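Local coordinates for protein agmatinase (Deinococcus radiodurans, PDB 1WOH) that probably hydrolyses agmatine to putrescine and urea, as a binuclear manganese enzyme of the arginase (ureohydrolase) family, at residues V237-S242 against N278-G283; G43-A48 against S242-D247; S227-G232 against L272-P277; R56-R61 against S285-A290; G35-I40 against A83-L88. All blocks are in the same frame, centred on the assembly; numbering follows the deposited sequence.

Contact 1 of 5, residues V237-S242 against N278-G283; sequences VIPGTS and NLDPTG
With CG of Asp280 opposite its own backbone N (chi1 180°) and CG of Leu279 opposite its carbonyl carbon (chi1 -64°), both side chains reach the loop 237-242, one over Pro239, the other toward Thr241. In the arginase fold these are two neighbouring loops, following strands 223-229 and 266-273 of the central parallel sheet. The carboxylate crosses the proline ring, OD1 of Asp280 lying 3.5 Å from Pro239 CG. OD2 is held from within its own segment: Thr282 N, 2.9 Å from Asp280 OD2, comes from above the carboxylate plane and makes an Asx turn, while Thr282 OG1 donates to OD2 on its syn side. Ser285 OG joins the two loops, bonding to Asp280 OD1 and Gly240 N. Gly240 centres an inverse gamma turn, with Thr241 N 2.9 Å from Pro239 O, and its CA comes 3.9 Å from Asp280 CB; a side chain there would be tight against that CB. Thr241 turns away, its OG1 bonded to Glu274 O and its side chain about 4 Å at nearest from that of Asp231, a manganese ligand. On the facing loop Leu279 O is buried without a polar partner, whereas Leu279 CD1 sits 3.6 Å from Thr241 O.

Contact 2 of 5, residues G43-A48 against S242-D247; sequences GFRPGA and SSPEPD
Arg45 holds Ser242 O side-on with two nitrogens. NE approaches in the carbonyl plane, on a lone pair, with Arg45 NE 3.0 Å from Ser242 O and an N-H...O angle of 149°; NH2 of Arg45, 3.1 Å from Ser242 O, comes from above that plane and is bent to 138°. A third bond runs from Arg45 N to Ser242 OG over 3.0 Å. The bend at chi3 (-65°) brings the guanidinium round edge-on to the carbonyl, while its NH1 bonds to Thr282 O of a neighbouring subunit. A leucine in place of Arg45 would probably leave Ser242 O without its NE and NH2 donors and cut that tie between subunits. The two loops, following strands 31-36 and 223-229 of the arginase fold, meet close to the manganese site: the Ser243 side chain is about 4 Å at nearest from that of His145, a ligand of the second manganese ion. Phe44 CB lies 3.2 Å from Ser242 OG, and Ser243 OG stands at the ring edge, near its plane. Arg45 CG lies over the centre of one face of the Phe44 ring. Next to the NH2 bond, Pro244 CD rests 3.4 Å from Arg45 NH2, the side chains crossing at about a right angle.

Contact 3 of 5, residues S227-G232 against L272-P277; sequences SVDVDG and LVELAP
Asp229 leaves its strand with CG anti to the backbone N (chi1 180°) and CB of Asp229 4.1 Å from Val273 CG2, in a parallel pairing of strands 223-229 and 266-273, the two strands of a beta-alpha-beta unit in the arginase fold. Asp229 CG passes 3.7 Å from Glu274 CG, the two carboxylate planes being 28° apart. Asp229 OD1 then meets Glu274 CB at 3.3 Å and accepts from Asp231 N at 2.9 Å, an Asx turn with the donor above the carboxylate plane. OD2 ends beside Glu274 CG and takes a weak bond from His121 ND1. Asp229 is a ligand of both manganese ions, when bound, and Asp231 of at least one. Were Asp229 an alanine, Asp231 N would probably lose its acceptor and the metal site a carboxylate shared by both ions. Between the backbones, Val273 N bonds to Val228 O (2.9 Å) and Val230 N to Val273 O (3.1 Å), both nearly straight. Val230 CG1 meets Leu272 CD1, and Val230 CG2 comes 3.5 Å from Glu274 O. Glu274 OE2 accepts from His121 N and Asn159 ND2, a second-shell tie; a water donates to Asp231 OD2 at 3.1 Å and weakly to Glu274 OE1.

Contact 4 of 5, residues R56-R61 against S285-A290; sequences REASLR and SELLMA
Ala58 is the first residue of 56-61 to press on the second helix, and its methyl group does most of the work. Ala58 CB sits 3.2 Å from Glu286 O, resting on the helix backbone, and 3.7 Å from Ala290 CB one turn further on. Leu287 closes the side between them, with CD2 3.9 Å from Ala58 CB. The small side chains of Ala58 and Ala290 are consistent with close main chains, the CA atoms of Ala58 and Leu287 being 4.9 Å apart. A water links the two backbones, donating to Ala58 O and to Leu287 O at 2.9 and 3.0 Å. Ser59 follows, its backbone N 3.8 Å from Ala290 CB. Its hydroxyl takes no part across the contact: chi1 of 73° folds Ser59 OG back to donate to Arg56 O at 2.6 Å, and the same OG accepts from Ala16 N. At Arg61 only the start of the chain touches, CG against Leu287 CD2; bends at chi2 (-89°) and chi3 (55°) then carry the guanidinium away, and the side chain also packs on Phe44 of a neighbouring subunit. That subunit's Arg45 packs on Leu287 too. Helices 51-59 and 284-302 thus lie together on one face of the central sheet, where Leu272 touches Leu55 of the first and Met289 of the second, as expected of the layered alpha/beta fold of the arginase family.

Contact 5 of 5, residues G35-I40 against A83-L88; sequences GVPFDI and AGDVIL
The Phe38 ring has Leu88 CD1 at its edge, near the ring plane, and Ile40 N above one face, offset toward the rim. The other flat group, the Asp85 carboxylate, crosses Pro37 obliquely, and its OD1 lies 3.2 Å from Gly35 CA. Both groups belong to the place where strands 31-36 and 80-85, adjacent and parallel in the sheet of the arginase fold, run out into loops; strand 80-85 is an edge strand of the sheet within this chain. Gly35 bonds to the residues on both sides of Asp85: Gly35 N to Gly84 O and Val86 N to Gly35 O, each 2.9 Å, at N-H...O angles of 171° and 164°. This register puts the carboxylate directly over Gly35, where a CB would clash with OD1. The acid is well occupied: OD1 pairs with Arg56 NH1 in a salt bridge, and OD2 accepts from Gly11 N of a neighbouring subunit. Beyond the last strand bond, Val36 and Val86 lie side by side and point the same way, CG2 to CG2 at 4.0 Å, where helix 93-108 covers them with Ile100 and Ala103. Pro37, centre of an inverse gamma turn, then swings the chain over Leu88. With CG anti to its carbonyl carbon (chi1 -57°), Leu88 brings CD1 into the bend, 3.8 Å from Pro37 CG, 3.7 Å from Phe38 CB and 3.4 Å from Pro37 O.

How the contacts relate
From the N terminus, 35-40 opens contact 5, which closes first, at 83-88, pairing two strands toward one edge of the sheet. Before it closes, 43-48 and 56-61 have opened contacts 2 and 4, so both cross it; Arg56 to Asp85 and Gly47 to Asp39 are the physical ties. Contact 3 opens at 227-232 and contact 1 at 237-242, then contact 2 closes at 242-247, sharing Ser242 with contact 1. Contacts 1, 2 and 3 therefore cross one another, knitting loops round the manganese site. Contacts 3 and 1 close at 272-277 and 278-283, both nested within contact 4, whose helix 284-302 comes last and also crosses contact 2.

Contact 1 of 5, residues V237-S242 against N278-G283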
# COMPACT_ATOMS: atom_id res chain seq x y z
N VAL A 237 13.79 -9.03 -8.00
CA VAL A 237 13.11 -9.09 -9.29
C VAL A 237 11.63 -9.46 -9.12
O VAL A 237 10.76 -8.77 -9.63
CB VAL A 237 13.79 -10.12 -10.20
CG1 VAL A 237 13.09 -10.19 -11.55
CG2 VAL A 237 15.26 -9.74 -10.38
N ILE A 238 11.38 -10.56 -8.41
CA ILE A 238 10.02 -11.04 -8.16
C ILE A 238 9.77 -11.10 -6.64
O ILE A 238 9.90 -12.16 -6.03
CB ILE A 238 9.84 -12.47 -8.73
CG1 ILE A 238 10.29 -12.51 -10.19
CG2 ILE A 238 8.38 -12.91 -8.59
CD1 ILE A 238 9.48 -11.60 -11.13
N PRO A 239 9.43 -9.97 -6.02
CA PRO A 239 9.18 -9.96 -4.58
C PRO A 239 7.84 -10.56 -4.15
O PRO A 239 7.67 -10.89 -2.98
CB PRO A 239 9.27 -8.47 -4.23
CG PRO A 239 8.67 -7.82 -5.45
CD PRO A 239 9.37 -8.60 -6.57
N GLY A 240 6.91 -10.69 -5.09
CA GLY A 240 5.59 -11.23 -4.78
C GLY A 240 5.51 -12.73 -4.59
O GLY A 240 5.01 -13.45 -5.46
N THR A 241 5.99 -13.20 -3.45
CA THR A 241 5.96 -14.64 -3.15
C THR A 241 6.03 -14.81 -1.63
O THR A 241 6.62 -13.99 -0.93
CB THR A 241 7.13 -15.40 -3.85
OG1 THR A 241 6.91 -16.81 -3.75
CG2 THR A 241 8.46 -15.07 -3.22
N SER A 242 5.43 -15.88 -1.12
CA SER A 242 5.39 -16.13 0.33
C SER A 242 6.71 -16.18 1.08
O SER A 242 6.90 -15.47 2.09
CB SER A 242 4.64 -17.44 0.61
OG SER A 242 4.76 -17.79 1.99
N ASN A 278 -0.57 -9.96 -4.04
CA ASN A 278 -0.85 -9.09 -2.90
C ASN A 278 0.40 -8.66 -2.17
O ASN A 278 0.37 -7.72 -1.38
CB ASN A 278 -1.78 -9.82 -1.93
CG ASN A 278 -1.23 -11.17 -1.51
OD1 ASN A 278 -0.82 -11.97 -2.35
ND2 ASN A 278 -1.21 -11.43 -0.21
N LEU A 279 1.51 -9.35 -2.43
CA LEU A 279 2.77 -9.04 -1.78
C LEU A 279 3.70 -8.18 -2.63
O LEU A 279 4.85 -7.93 -2.26
CB LEU A 279 3.49 -10.32 -1.36
CG LEU A 279 2.74 -11.14 -0.30
CD1 LEU A 279 3.50 -12.41 0.00
CD2 LEU A 279 2.57 -10.31 0.97
N ASP A 280 3.21 -7.74 -3.79
CA ASP A 280 4.02 -6.86 -4.65
C ASP A 280 3.11 -5.78 -5.21
O ASP A 280 2.51 -5.93 -6.28
CB ASP A 280 4.65 -7.63 -5.81
CG ASP A 280 5.48 -6.71 -6.71
OD1 ASP A 280 6.07 -7.20 -7.70
OD2 ASP A 280 5.54 -5.50 -6.42
N PRO A 281 2.99 -4.65 -4.49
CA PRO A 281 2.12 -3.57 -4.97
C PRO A 281 2.60 -2.87 -6.24
O PRO A 281 1.87 -2.07 -6.81
CB PRO A 281 2.05 -2.63 -3.77
CG PRO A 281 3.34 -2.87 -3.06
CD PRO A 281 3.53 -4.36 -3.16
N THR A 282 3.82 -3.16 -6.68
CA THR A 282 4.33 -2.54 -7.90
C THR A 282 3.78 -3.29 -9.10
O THR A 282 3.80 -2.78 -10.22
CB THR A 282 5.87 -2.59 -7.98
OG1 THR A 282 6.29 -3.93 -8.28
CG2 THR A 282 6.50 -2.12 -6.68
N GLY A 283 3.31 -4.50 -8.86
CA GLY A 283 2.76 -5.32 -9.93
C GLY A 283 3.78 -5.91 -10.89
O GLY A 283 3.41 -6.61 -11.83

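Contact 2 of 5, residues G43-A48 against S242-D247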
# COMPACT_ATOMS: atom_id res chain seq x y z
N GLY A 43 2.98 -22.52 4.17
CA GLY A 43 3.17 -22.31 5.59
C GLY A 43 3.37 -20.90 6.09
O GLY A 43 3.45 -20.69 7.30
N PHE A 44 3.44 -19.92 5.20
CA PHE A 44 3.67 -18.55 5.66
C PHE A 44 2.62 -17.51 5.23
O PHE A 44 1.57 -17.38 5.86
CB PHE A 44 5.09 -18.14 5.20
CG PHE A 44 5.61 -16.87 5.82
CD1 PHE A 44 6.66 -16.18 5.21
CD2 PHE A 44 5.05 -16.34 6.98
CE1 PHE A 44 7.15 -15.00 5.76
CE2 PHE A 44 5.54 -15.15 7.54
CZ PHE A 44 6.59 -14.48 6.92
N ARG A 45 2.89 -16.79 4.14
CA ARG A 45 2.00 -15.73 3.68
C ARG A 45 1.08 -16.08 2.50
O ARG A 45 1.55 -16.31 1.39
CB ARG A 45 2.85 -14.50 3.32
CG ARG A 45 3.73 -14.01 4.47
CD ARG A 45 4.54 -12.78 4.10
NE ARG A 45 5.51 -13.03 3.04
CZ ARG A 45 6.24 -12.08 2.45
NH1 ARG A 45 6.10 -10.81 2.83
NH2 ARG A 45 7.08 -12.39 1.48
N PRO A 46 -0.25 -16.09 2.72
CA PRO A 46 -1.22 -16.42 1.67
C PRO A 46 -1.33 -15.36 0.58
O PRO A 46 -0.83 -14.24 0.74
CB PRO A 46 -2.55 -16.55 2.43
CG PRO A 46 -2.19 -16.48 3.88
CD PRO A 46 -0.94 -15.66 3.94
N GLY A 47 -2.00 -15.71 -0.51
CA GLY A 47 -2.19 -14.76 -1.59
C GLY A 47 -2.09 -15.41 -2.96
O GLY A 47 -2.61 -14.87 -3.94
N ALA A 48 -1.43 -16.56 -3.03
CA ALA A 48 -1.28 -17.26 -4.30
C ALA A 48 -2.62 -17.68 -4.90
O ALA A 48 -2.68 -18.03 -6.08
CB ALA A 48 -0.36 -18.47 -4.13
N SER A 242 5.43 -15.88 -1.12
CA SER A 242 5.39 -16.13 0.33
C SER A 242 6.71 -16.18 1.08
O SER A 242 6.90 -15.47 2.09
CB SER A 242 4.64 -17.44 0.61
OG SER A 242 4.76 -17.79 1.99
N SER A 243 7.62 -17.02 0.61
CA SER A 243 8.89 -17.22 1.31
C SER A 243 10.12 -16.95 0.46
O SER A 243 10.77 -17.87 -0.01
CB SER A 243 8.95 -18.64 1.85
OG SER A 243 7.87 -18.87 2.75
N PRO A 244 10.45 -15.67 0.28
CA PRO A 244 11.60 -15.24 -0.52
C PRO A 244 12.96 -15.61 0.09
O PRO A 244 13.11 -15.67 1.32
CB PRO A 244 11.40 -13.74 -0.64
CG PRO A 244 10.71 -13.39 0.67
CD PRO A 244 9.70 -14.51 0.80
N GLU A 245 13.94 -15.84 -0.78
CA GLU A 245 15.29 -16.18 -0.36
C GLU A 245 16.21 -15.28 -1.20
O GLU A 245 16.06 -15.22 -2.43
CB GLU A 245 15.55 -17.66 -0.67
CG GLU A 245 16.44 -18.38 0.33
CD GLU A 245 15.92 -18.28 1.75
OE1 GLU A 245 14.89 -18.91 2.09
OE2 GLU A 245 16.56 -17.55 2.53
N PRO A 246 17.15 -14.56 -0.56
CA PRO A 246 18.05 -13.66 -1.31
C PRO A 246 18.96 -14.36 -2.31
O PRO A 246 19.16 -15.58 -2.24
CB PRO A 246 18.85 -12.98 -0.21
CG PRO A 246 18.96 -14.08 0.83
CD PRO A 246 17.55 -14.65 0.85
N ASP A 247 19.50 -13.57 -3.24
CA ASP A 247 20.43 -14.05 -4.25
C ASP A 247 19.89 -15.19 -5.11
O ASP A 247 20.39 -16.31 -5.05
CB ASP A 247 21.73 -14.48 -3.59
CG ASP A 247 22.29 -13.42 -2.67
OD1 ASP A 247 22.59 -12.31 -3.16
OD2 ASP A 247 22.41 -13.69 -1.45
O HOH W 1 5.31 -20.90 2.45

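Contact 3 of 5, residues S227-G232 against L272-P277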
# COMPACT_ATOMS: atom_id res chain seq x y z
N SER A 227 8.32 -26.98 -13.94
CA SER A 227 7.63 -26.46 -12.77
C SER A 227 8.41 -25.22 -12.37
O SER A 227 9.57 -25.31 -11.98
CB SER A 227 7.63 -27.45 -11.60
OG SER A 227 6.98 -26.86 -10.48
N VAL A 228 7.77 -24.06 -12.48
CA VAL A 228 8.43 -22.82 -12.13
C VAL A 228 7.85 -22.20 -10.87
O VAL A 228 6.71 -21.73 -10.87
CB VAL A 228 8.32 -21.78 -13.27
CG1 VAL A 228 9.03 -20.48 -12.85
CG2 VAL A 228 8.94 -22.34 -14.55
N ASP A 229 8.62 -22.25 -9.79
CA ASP A 229 8.21 -21.62 -8.53
C ASP A 229 8.85 -20.23 -8.64
O ASP A 229 10.07 -20.12 -8.79
CB ASP A 229 8.80 -22.39 -7.35
CG ASP A 229 8.42 -21.78 -6.01
OD1 ASP A 229 8.18 -20.56 -5.94
OD2 ASP A 229 8.38 -22.53 -5.01
N VAL A 230 8.05 -19.18 -8.60
CA VAL A 230 8.61 -17.84 -8.73
C VAL A 230 9.65 -17.48 -7.68
O VAL A 230 10.46 -16.58 -7.93
CB VAL A 230 7.49 -16.75 -8.77
CG1 VAL A 230 6.43 -17.11 -9.80
CG2 VAL A 230 6.86 -16.57 -7.40
N ASP A 231 9.68 -18.16 -6.54
CA ASP A 231 10.68 -17.79 -5.54
C ASP A 231 12.07 -18.25 -5.96
O ASP A 231 13.07 -17.97 -5.28
CB ASP A 231 10.31 -18.25 -4.11
CG ASP A 231 10.37 -19.76 -3.91
OD1 ASP A 231 11.08 -20.46 -4.66
OD2 ASP A 231 9.71 -20.24 -2.96
N GLY A 232 12.14 -18.96 -7.08
CA GLY A 232 13.43 -19.38 -7.60
C GLY A 232 14.15 -18.12 -8.07
O GLY A 232 15.39 -18.04 -8.08
N LEU A 272 3.20 -22.65 -13.17
CA LEU A 272 3.77 -21.41 -12.66
C LEU A 272 3.12 -21.26 -11.30
O LEU A 272 1.92 -20.98 -11.22
CB LEU A 272 3.38 -20.25 -13.59
CG LEU A 272 4.07 -18.89 -13.42
CD1 LEU A 272 3.65 -18.25 -12.10
CD2 LEU A 272 5.57 -19.06 -13.47
N VAL A 273 3.91 -21.45 -10.25
CA VAL A 273 3.37 -21.42 -8.89
C VAL A 273 4.01 -20.45 -7.88
O VAL A 273 5.07 -19.89 -8.12
CB VAL A 273 3.43 -22.84 -8.26
CG1 VAL A 273 2.70 -23.84 -9.15
CG2 VAL A 273 4.88 -23.27 -8.08
N GLU A 274 3.30 -20.28 -6.77
CA GLU A 274 3.73 -19.44 -5.64
C GLU A 274 3.77 -17.93 -5.85
O GLU A 274 4.35 -17.20 -5.04
CB GLU A 274 5.09 -19.94 -5.13
CG GLU A 274 5.05 -21.35 -4.51
CD GLU A 274 4.50 -21.38 -3.09
OE1 GLU A 274 4.55 -20.34 -2.41
OE2 GLU A 274 4.03 -22.46 -2.65
N LEU A 275 3.16 -17.44 -6.92
CA LEU A 275 3.12 -16.00 -7.14
C LEU A 275 2.09 -15.44 -6.14
O LEU A 275 1.00 -15.99 -6.02
CB LEU A 275 2.64 -15.70 -8.56
CG LEU A 275 2.98 -14.39 -9.30
CD1 LEU A 275 1.82 -14.05 -10.23
CD2 LEU A 275 3.24 -13.26 -8.34
N ALA A 276 2.44 -14.37 -5.42
CA ALA A 276 1.53 -13.73 -4.47
C ALA A 276 1.43 -12.27 -4.88
O ALA A 276 2.22 -11.44 -4.43
CB ALA A 276 2.07 -13.83 -3.05
N PRO A 277 0.46 -11.93 -5.74
CA PRO A 277 0.25 -10.56 -6.23
C PRO A 277 0.06 -9.53 -5.13
O PRO A 277 0.46 -8.37 -5.26
CB PRO A 277 -1.00 -10.68 -7.10
CG PRO A 277 -1.01 -12.12 -7.51
CD PRO A 277 -0.59 -12.83 -6.26
O HOH W 2 7.44 -18.51 -1.83

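Contact 4 of 5, residues R56-R61 against S285-A290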
# COMPACT_ATOMS: atom_id res chain seq x y z
N ARG A 56 -3.47 -13.76 -15.60
CA ARG A 56 -4.29 -13.54 -16.79
C ARG A 56 -4.28 -12.05 -17.11
O ARG A 56 -4.03 -11.64 -18.25
CB ARG A 56 -5.73 -14.01 -16.56
CG ARG A 56 -5.88 -15.53 -16.42
CD ARG A 56 -7.34 -15.94 -16.28
NE ARG A 56 -7.51 -17.38 -16.48
CZ ARG A 56 -7.65 -18.27 -15.51
NH1 ARG A 56 -7.63 -17.89 -14.23
NH2 ARG A 56 -7.80 -19.56 -15.81
N GLU A 57 -4.55 -11.23 -16.11
CA GLU A 57 -4.55 -9.78 -16.30
C GLU A 57 -3.19 -9.34 -16.86
O GLU A 57 -3.13 -8.59 -17.84
CB GLU A 57 -4.81 -9.07 -14.97
CG GLU A 57 -6.17 -9.40 -14.37
CD GLU A 57 -6.34 -8.85 -12.96
OE1 GLU A 57 -7.43 -9.04 -12.38
OE2 GLU A 57 -5.40 -8.23 -12.42
N ALA A 58 -2.11 -9.83 -16.27
CA ALA A 58 -0.77 -9.46 -16.73
C ALA A 58 -0.44 -9.98 -18.12
O ALA A 58 0.36 -9.38 -18.84
CB ALA A 58 0.28 -9.94 -15.73
N SER A 59 -1.05 -11.10 -18.52
CA SER A 59 -0.77 -11.67 -19.83
C SER A 59 -1.31 -10.82 -20.97
O SER A 59 -0.92 -11.01 -22.12
CB SER A 59 -1.34 -13.09 -19.94
OG SER A 59 -2.75 -13.07 -20.05
N LEU A 60 -2.20 -9.88 -20.65
CA LEU A 60 -2.75 -9.01 -21.68
C LEU A 60 -1.66 -8.06 -22.17
O LEU A 60 -1.81 -7.39 -23.19
CB LEU A 60 -3.96 -8.23 -21.15
CG LEU A 60 -5.12 -9.12 -20.69
CD1 LEU A 60 -6.34 -8.26 -20.38
CD2 LEU A 60 -5.45 -10.14 -21.76
N ARG A 61 -0.54 -8.02 -21.44
CA ARG A 61 0.60 -7.19 -21.83
C ARG A 61 1.53 -8.04 -22.69
O ARG A 61 2.56 -7.56 -23.16
CB ARG A 61 1.36 -6.71 -20.58
CG ARG A 61 0.82 -5.44 -19.96
CD ARG A 61 1.46 -4.21 -20.58
NE ARG A 61 1.33 -4.19 -22.03
CZ ARG A 61 1.74 -3.19 -22.81
NH1 ARG A 61 2.33 -2.13 -22.27
NH2 ARG A 61 1.57 -3.26 -24.12
N SER A 285 5.86 -8.31 -10.35
CA SER A 285 5.94 -9.77 -10.22
C SER A 285 5.03 -10.50 -11.20
O SER A 285 5.48 -11.41 -11.91
CB SER A 285 5.62 -10.21 -8.78
OG SER A 285 6.59 -9.73 -7.88
N GLU A 286 3.75 -10.13 -11.25
CA GLU A 286 2.85 -10.82 -12.17
C GLU A 286 3.13 -10.45 -13.62
O GLU A 286 2.96 -11.28 -14.52
CB GLU A 286 1.37 -10.54 -11.84
CG GLU A 286 0.97 -9.08 -11.74
CD GLU A 286 0.93 -8.59 -10.30
OE1 GLU A 286 -0.06 -7.92 -9.94
OE2 GLU A 286 1.88 -8.88 -9.54
N LEU A 287 3.56 -9.22 -13.86
CA LEU A 287 3.87 -8.79 -15.22
C LEU A 287 5.03 -9.60 -15.77
O LEU A 287 4.95 -10.15 -16.88
CB LEU A 287 4.18 -7.30 -15.24
CG LEU A 287 2.91 -6.44 -15.13
CD1 LEU A 287 3.26 -4.98 -14.91
CD2 LEU A 287 2.09 -6.61 -16.41
N LEU A 288 6.11 -9.70 -15.00
CA LEU A 288 7.28 -10.45 -15.41
C LEU A 288 7.03 -11.94 -15.52
O LEU A 288 7.54 -12.59 -16.44
CB LEU A 288 8.45 -10.20 -14.46
CG LEU A 288 9.39 -9.07 -14.89
CD1 LEU A 288 8.60 -7.78 -15.06
CD2 LEU A 288 10.50 -8.90 -13.86
N MET A 289 6.27 -12.50 -14.59
CA MET A 289 6.00 -13.94 -14.64
C MET A 289 5.04 -14.35 -15.76
O MET A 289 5.12 -15.47 -16.26
CB MET A 289 5.50 -14.43 -13.28
CG MET A 289 6.58 -14.42 -12.21
SD MET A 289 8.05 -15.47 -12.54
CE MET A 289 7.43 -16.58 -13.80
N ALA A 290 4.14 -13.45 -16.15
CA ALA A 290 3.24 -13.76 -17.26
C ALA A 290 4.11 -13.78 -18.53
O ALA A 290 3.92 -14.62 -19.41
CB ALA A 290 2.16 -12.70 -17.38
O HOH W 3 3.22 -9.61 -19.33

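Contact 5 of 5, residues G35-I40 against A83-L88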
# COMPACT_ATOMS: atom_id res chain seq x y z
N GLY A 35 -6.28 -22.71 -14.43
CA GLY A 35 -5.88 -22.14 -13.16
C GLY A 35 -6.25 -22.99 -11.97
O GLY A 35 -7.25 -23.71 -11.99
N VAL A 36 -5.43 -22.91 -10.92
CA VAL A 36 -5.65 -23.65 -9.68
C VAL A 36 -5.43 -22.67 -8.53
O VAL A 36 -4.35 -22.62 -7.94
CB VAL A 36 -4.65 -24.82 -9.56
CG1 VAL A 36 -5.03 -25.69 -8.36
CG2 VAL A 36 -4.63 -25.65 -10.85
N PRO A 37 -6.47 -21.87 -8.20
CA PRO A 37 -6.45 -20.86 -7.13
C PRO A 37 -6.51 -21.47 -5.74
O PRO A 37 -7.46 -21.23 -4.98
CB PRO A 37 -7.66 -20.00 -7.47
CG PRO A 37 -8.63 -21.00 -7.99
CD PRO A 37 -7.78 -21.90 -8.87
N PHE A 38 -5.48 -22.24 -5.41
CA PHE A 38 -5.38 -22.95 -4.14
C PHE A 38 -4.12 -22.51 -3.41
O PHE A 38 -3.02 -22.68 -3.93
CB PHE A 38 -5.31 -24.45 -4.46
CG PHE A 38 -5.22 -25.34 -3.25
CD1 PHE A 38 -6.36 -25.94 -2.73
CD2 PHE A 38 -3.98 -25.62 -2.67
CE1 PHE A 38 -6.28 -26.81 -1.65
CE2 PHE A 38 -3.89 -26.49 -1.58
CZ PHE A 38 -5.04 -27.09 -1.07
N ASP A 39 -4.27 -21.96 -2.21
CA ASP A 39 -3.10 -21.54 -1.45
C ASP A 39 -3.15 -21.90 0.04
O ASP A 39 -2.35 -21.39 0.83
CB ASP A 39 -2.85 -20.02 -1.61
CG ASP A 39 -3.92 -19.15 -0.95
OD1 ASP A 39 -4.79 -19.68 -0.22
OD2 ASP A 39 -3.88 -17.91 -1.16
N ILE A 40 -4.04 -22.81 0.42
CA ILE A 40 -4.13 -23.16 1.84
C ILE A 40 -3.07 -24.14 2.35
O ILE A 40 -3.05 -24.48 3.54
CB ILE A 40 -5.54 -23.70 2.19
CG1 ILE A 40 -5.88 -24.91 1.31
CG2 ILE A 40 -6.57 -22.60 2.01
CD1 ILE A 40 -7.17 -25.59 1.71
N ALA A 83 -9.02 -22.64 -20.25
CA ALA A 83 -10.02 -23.57 -19.71
C ALA A 83 -10.58 -23.13 -18.36
O ALA A 83 -11.28 -23.89 -17.69
CB ALA A 83 -9.44 -24.97 -19.61
N GLY A 84 -10.27 -21.90 -17.96
CA GLY A 84 -10.76 -21.40 -16.69
C GLY A 84 -10.02 -21.98 -15.50
O GLY A 84 -8.86 -22.37 -15.62
N ASP A 85 -10.69 -22.03 -14.36
CA ASP A 85 -10.10 -22.56 -13.13
C ASP A 85 -10.76 -23.83 -12.65
O ASP A 85 -11.95 -24.06 -12.90
CB ASP A 85 -10.21 -21.55 -11.98
CG ASP A 85 -9.37 -20.31 -12.18
OD1 ASP A 85 -8.48 -20.29 -13.05
OD2 ASP A 85 -9.61 -19.34 -11.43
N VAL A 86 -10.00 -24.65 -11.94
CA VAL A 86 -10.53 -25.86 -11.35
C VAL A 86 -11.51 -25.35 -10.29
O VAL A 86 -11.22 -24.36 -9.60
CB VAL A 86 -9.41 -26.69 -10.67
CG1 VAL A 86 -9.97 -27.95 -10.03
CG2 VAL A 86 -8.33 -27.04 -11.69
N ILE A 87 -12.67 -25.98 -10.17
CA ILE A 87 -13.64 -25.57 -9.16
C ILE A 87 -13.22 -26.23 -7.86
O ILE A 87 -13.38 -27.43 -7.67
CB ILE A 87 -15.07 -26.01 -9.52
CG1 ILE A 87 -15.51 -25.33 -10.81
CG2 ILE A 87 -16.03 -25.65 -8.38
CD1 ILE A 87 -16.88 -25.74 -11.30
N LEU A 88 -12.68 -25.42 -6.96
CA LEU A 88 -12.18 -25.91 -5.69
C LEU A 88 -13.17 -25.77 -4.55
O LEU A 88 -13.95 -24.82 -4.50
CB LEU A 88 -10.91 -25.17 -5.32
CG LEU A 88 -9.78 -25.24 -6.35
CD1 LEU A 88 -8.71 -24.21 -5.99
CD2 LEU A 88 -9.21 -26.65 -6.37